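Local coordinates for PPC domain-containing protein (Archaeoglobus fulgidus, PDB 2H6L), which is of unknown function but binds zinc through histidines in a PPC domain and assembles from three copies of the chain, at residues A[8-22]-A[107-120]. Sequence-based numbering, arbitrary orientation.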
# COMPACT_ATOMS: atom_id res chain seq x y z
N VAL A 8 -14.82 -7.47 8.47
CA VAL A 8 -14.93 -6.55 7.34
C VAL A 8 -16.28 -6.81 6.68
O VAL A 8 -16.81 -7.91 6.76
CB VAL A 8 -13.80 -6.78 6.32
CG1 VAL A 8 -12.45 -6.54 6.98
CG2 VAL A 8 -13.87 -8.20 5.77
N GLY A 9 -16.84 -5.78 6.05
CA GLY A 9 -18.13 -5.93 5.39
C GLY A 9 -18.31 -4.95 4.25
O GLY A 9 -18.52 -5.35 3.11
N LYS A 10 -18.22 -3.65 4.56
CA LYS A 10 -18.37 -2.61 3.55
C LYS A 10 -17.03 -2.19 2.95
O LYS A 10 -15.96 -2.54 3.45
CB LYS A 10 -19.04 -1.36 4.13
CG LYS A 10 -20.56 -1.43 4.27
CD LYS A 10 -20.99 -2.34 5.39
CE LYS A 10 -22.48 -2.17 5.68
NZ LYS A 10 -22.80 -0.77 6.09
N GLY A 11 -17.12 -1.43 1.87
CA GLY A 11 -15.95 -0.92 1.20
C GLY A 11 -16.34 0.39 0.55
O GLY A 11 -17.46 0.55 0.08
N PHE A 12 -15.41 1.35 0.52
CA PHE A 12 -15.70 2.64 -0.07
C PHE A 12 -14.58 3.15 -0.96
O PHE A 12 -13.41 3.04 -0.63
CB PHE A 12 -15.92 3.69 1.03
CG PHE A 12 -17.12 3.43 1.88
CD1 PHE A 12 -18.39 3.76 1.42
CD2 PHE A 12 -16.99 2.89 3.15
CE1 PHE A 12 -19.51 3.56 2.21
CE2 PHE A 12 -18.10 2.67 3.96
CZ PHE A 12 -19.36 3.01 3.49
N LEU A 13 -14.97 3.71 -2.10
CA LEU A 13 -14.02 4.32 -3.00
C LEU A 13 -14.50 5.77 -3.02
O LEU A 13 -15.68 6.02 -3.19
CB LEU A 13 -14.10 3.71 -4.40
CG LEU A 13 -13.42 2.36 -4.63
CD1 LEU A 13 -13.60 1.94 -6.10
CD2 LEU A 13 -11.94 2.46 -4.28
N LEU A 14 -13.61 6.72 -2.81
CA LEU A 14 -14.05 8.10 -2.80
C LEU A 14 -13.27 8.93 -3.79
O LEU A 14 -12.09 8.69 -4.04
CB LEU A 14 -13.87 8.74 -1.42
CG LEU A 14 -13.95 7.89 -0.15
CD1 LEU A 14 -13.57 8.78 1.03
CD2 LEU A 14 -15.34 7.30 0.05
N ARG A 15 -13.95 9.91 -4.38
CA ARG A 15 -13.30 10.84 -5.29
C ARG A 15 -13.27 12.13 -4.48
O ARG A 15 -14.32 12.73 -4.23
CB ARG A 15 -14.13 11.06 -6.57
CG ARG A 15 -13.63 12.24 -7.41
CD ARG A 15 -14.45 12.49 -8.67
NE ARG A 15 -14.01 13.71 -9.33
CZ ARG A 15 -14.41 14.13 -10.53
NH1 ARG A 15 -15.29 13.43 -11.24
NH2 ARG A 15 -13.92 15.25 -11.03
N LEU A 16 -12.09 12.53 -4.03
CA LEU A 16 -11.93 13.74 -3.24
C LEU A 16 -12.10 15.00 -4.07
O LEU A 16 -11.94 14.96 -5.29
CB LEU A 16 -10.56 13.77 -2.57
CG LEU A 16 -10.45 13.05 -1.22
CD1 LEU A 16 -11.19 11.74 -1.27
CD2 LEU A 16 -8.99 12.85 -0.86
N ASP A 17 -12.41 16.10 -3.41
CA ASP A 17 -12.59 17.38 -4.09
C ASP A 17 -11.28 18.10 -4.34
O ASP A 17 -10.40 18.16 -3.48
CB ASP A 17 -13.51 18.30 -3.28
CG ASP A 17 -14.92 17.78 -3.17
OD1 ASP A 17 -15.51 17.44 -4.22
OD2 ASP A 17 -15.45 17.70 -2.05
N TYR A 18 -11.16 18.67 -5.54
CA TYR A 18 -9.99 19.42 -5.94
C TYR A 18 -9.82 20.65 -5.05
O TYR A 18 -10.80 21.30 -4.68
CB TYR A 18 -10.15 19.83 -7.41
CG TYR A 18 -9.13 20.82 -7.93
CD1 TYR A 18 -9.21 22.17 -7.62
CD2 TYR A 18 -8.08 20.39 -8.75
CE1 TYR A 18 -8.27 23.09 -8.11
CE2 TYR A 18 -7.15 21.29 -9.24
CZ TYR A 18 -7.25 22.64 -8.92
OH TYR A 18 -6.33 23.53 -9.42
N GLY A 19 -8.58 20.96 -4.69
CA GLY A 19 -8.32 22.13 -3.86
C GLY A 19 -8.57 22.05 -2.36
O GLY A 19 -8.31 23.02 -1.66
N LYS A 20 -9.07 20.92 -1.87
CA LYS A 20 -9.34 20.77 -0.44
C LYS A 20 -8.31 19.83 0.18
O LYS A 20 -7.71 19.03 -0.52
CB LYS A 20 -10.74 20.19 -0.22
CG LYS A 20 -11.87 21.02 -0.81
CD LYS A 20 -12.00 22.36 -0.11
CE LYS A 20 -13.16 23.17 -0.69
NZ LYS A 20 -13.44 24.40 0.11
N ASP A 21 -8.13 19.92 1.50
CA ASP A 21 -7.15 19.06 2.19
C ASP A 21 -7.51 17.58 2.13
O ASP A 21 -8.64 17.18 2.40
CB ASP A 21 -7.00 19.47 3.65
CG ASP A 21 -5.89 18.70 4.35
OD1 ASP A 21 -4.71 18.96 4.05
OD2 ASP A 21 -6.20 17.82 5.19
N LEU A 22 -6.52 16.77 1.80
CA LEU A 22 -6.72 15.34 1.68
C LEU A 22 -7.15 14.71 3.01
O LEU A 22 -8.18 14.05 3.07
CB LEU A 22 -5.42 14.68 1.18
CG LEU A 22 -5.59 13.36 0.43
CD1 LEU A 22 -4.28 12.94 -0.22
CD2 LEU A 22 -6.09 12.31 1.39
N SER A 107 -0.71 17.34 5.91
CA SER A 107 -1.71 17.96 5.05
C SER A 107 -1.30 17.85 3.58
O SER A 107 -0.12 17.71 3.26
CB SER A 107 -1.90 19.44 5.38
OG SER A 107 -0.76 20.19 4.99
N ALA A 108 -2.30 17.91 2.71
CA ALA A 108 -2.08 17.85 1.28
C ALA A 108 -3.28 18.43 0.56
O ALA A 108 -4.42 18.11 0.86
CB ALA A 108 -1.86 16.41 0.83
N GLU A 109 -3.00 19.33 -0.38
CA GLU A 109 -4.06 19.93 -1.17
C GLU A 109 -4.28 18.95 -2.30
O GLU A 109 -3.35 18.58 -3.00
CB GLU A 109 -3.61 21.27 -1.73
CG GLU A 109 -4.72 22.07 -2.36
CD GLU A 109 -4.24 23.42 -2.86
OE1 GLU A 109 -3.51 24.10 -2.10
OE2 GLU A 109 -4.60 23.80 -4.00
N VAL A 110 -5.53 18.52 -2.47
CA VAL A 110 -5.85 17.56 -3.51
C VAL A 110 -5.95 18.12 -4.94
O VAL A 110 -6.50 19.20 -5.17
CB VAL A 110 -7.19 16.87 -3.21
CG1 VAL A 110 -7.61 16.01 -4.39
CG2 VAL A 110 -7.06 16.04 -1.95
N PHE A 111 -5.42 17.35 -5.90
CA PHE A 111 -5.52 17.70 -7.30
C PHE A 111 -6.57 16.71 -7.80
O PHE A 111 -7.62 17.09 -8.33
CB PHE A 111 -4.21 17.47 -8.06
CG PHE A 111 -4.31 17.78 -9.53
CD1 PHE A 111 -4.42 19.09 -9.98
CD2 PHE A 111 -4.37 16.75 -10.46
CE1 PHE A 111 -4.59 19.38 -11.33
CE2 PHE A 111 -4.54 17.02 -11.82
CZ PHE A 111 -4.66 18.34 -12.26
N ALA A 112 -6.26 15.43 -7.62
CA ALA A 112 -7.15 14.32 -7.98
C ALA A 112 -6.76 13.18 -7.05
O ALA A 112 -5.60 12.74 -7.04
CB ALA A 112 -6.97 13.91 -9.44
N CYS A 113 -7.71 12.71 -6.26
CA CYS A 113 -7.43 11.63 -5.31
C CYS A 113 -8.54 10.60 -5.21
O CYS A 113 -9.70 10.94 -5.04
CB CYS A 113 -7.16 12.23 -3.93
SG CYS A 113 -6.58 11.04 -2.70
N GLU A 114 -8.16 9.33 -5.34
CA GLU A 114 -9.09 8.22 -5.26
C GLU A 114 -8.66 7.45 -4.03
O GLU A 114 -7.55 6.92 -3.95
CB GLU A 114 -8.99 7.38 -6.54
CG GLU A 114 -9.17 8.24 -7.81
CD GLU A 114 -9.06 7.47 -9.13
OE1 GLU A 114 -8.39 6.42 -9.19
OE2 GLU A 114 -9.64 7.95 -10.13
N VAL A 115 -9.56 7.39 -3.05
CA VAL A 115 -9.27 6.74 -1.78
C VAL A 115 -10.06 5.46 -1.58
O VAL A 115 -11.24 5.39 -1.93
CB VAL A 115 -9.60 7.70 -0.60
CG1 VAL A 115 -9.11 7.11 0.71
CG2 VAL A 115 -8.99 9.07 -0.85
N PHE A 116 -9.41 4.45 -1.02
CA PHE A 116 -10.09 3.21 -0.73
C PHE A 116 -10.20 3.16 0.78
O PHE A 116 -9.19 3.26 1.48
CB PHE A 116 -9.30 1.99 -1.20
CG PHE A 116 -9.89 0.67 -0.77
CD1 PHE A 116 -11.23 0.38 -1.03
CD2 PHE A 116 -9.13 -0.27 -0.09
CE1 PHE A 116 -11.80 -0.82 -0.61
CE2 PHE A 116 -9.69 -1.47 0.33
CZ PHE A 116 -11.03 -1.75 0.06
N VAL A 117 -11.41 3.05 1.29
CA VAL A 117 -11.62 2.99 2.73
C VAL A 117 -12.23 1.65 3.09
O VAL A 117 -13.27 1.28 2.57
CB VAL A 117 -12.54 4.11 3.21
CG1 VAL A 117 -12.77 3.99 4.71
CG2 VAL A 117 -11.94 5.46 2.87
N LEU A 118 -11.56 0.92 3.98
CA LEU A 118 -12.04 -0.38 4.41
C LEU A 118 -12.39 -0.28 5.89
O LEU A 118 -11.51 -0.41 6.75
CB LEU A 118 -10.96 -1.45 4.21
CG LEU A 118 -11.33 -2.90 4.50
CD1 LEU A 118 -12.34 -3.40 3.47
CD2 LEU A 118 -10.09 -3.76 4.44
N PRO A 119 -13.66 -0.01 6.20
CA PRO A 119 -14.07 0.11 7.60
C PRO A 119 -13.88 -1.22 8.34
O PRO A 119 -14.05 -2.29 7.76
CB PRO A 119 -15.54 0.53 7.51
CG PRO A 119 -15.98 -0.08 6.20
CD PRO A 119 -14.81 0.21 5.30
N LEU A 120 -13.52 -1.13 9.61
CA LEU A 120 -13.30 -2.31 10.43
C LEU A 120 -14.29 -2.27 11.59
O LEU A 120 -14.27 -1.35 12.41
CB LEU A 120 -11.86 -2.32 10.95
CG LEU A 120 -10.81 -2.41 9.83
CD1 LEU A 120 -9.43 -2.09 10.36
CD2 LEU A 120 -10.85 -3.80 9.22
O HOH W 1 -15.10 -3.72 5.65
O HOH W 2 -10.38 13.79 -7.16
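L22 N donates to A108 O at 2.7 Å, and D21 OD1 accepts a bond from A108 N on its syn side, 33° out of the carboxylate plane. D21 CG stands anti to the backbone N (chi1 -174°), a torsion that carries OD1 across to A108; D21 is the N-cap residue of helix 22-33, its OD2 accepting from R24 N. Around the D17-K20 type II turn, G19 N to V110 O (2.8 Å) and V110 N to K20 O pin the turn against the strand end. After the classic bulge of F111 and A112 opposite A45, strands 10-15 and 113-119 run antiparallel, with F12-V117 and L14-V115 as hydrogen-bonded pairs. One water joins L16 O to C113 N, and another links G9 N, K10 O and P119 O.

Packing follows the two branches of L16: CD1 presses on V115 CG2 at a tight 3.5 Å, and CD2 meets C113 SG at 3.5 Å. L22 lies across V110, its CB 3.8 Å from V110 CG2. The Y18 and F111 rings meet obliquely, planes at 62°, with Y18 CE2 3.6 Å from F111 CD1.

Backbone bonds, with the D21 carboxylate, thus tie strands 10-15, 99-110 and 113-119 to the start of helix 22-33. Strand 10-15 also pairs antiparallel with a strand of the second subunit, continuing the sheet across the interface. There E114 OE2 forms a salt bridge with R127 of that subunit, while E114 OE1, hydrogen-bonded to ND1 of its zinc ligand H89, probably helps orient that imidazole.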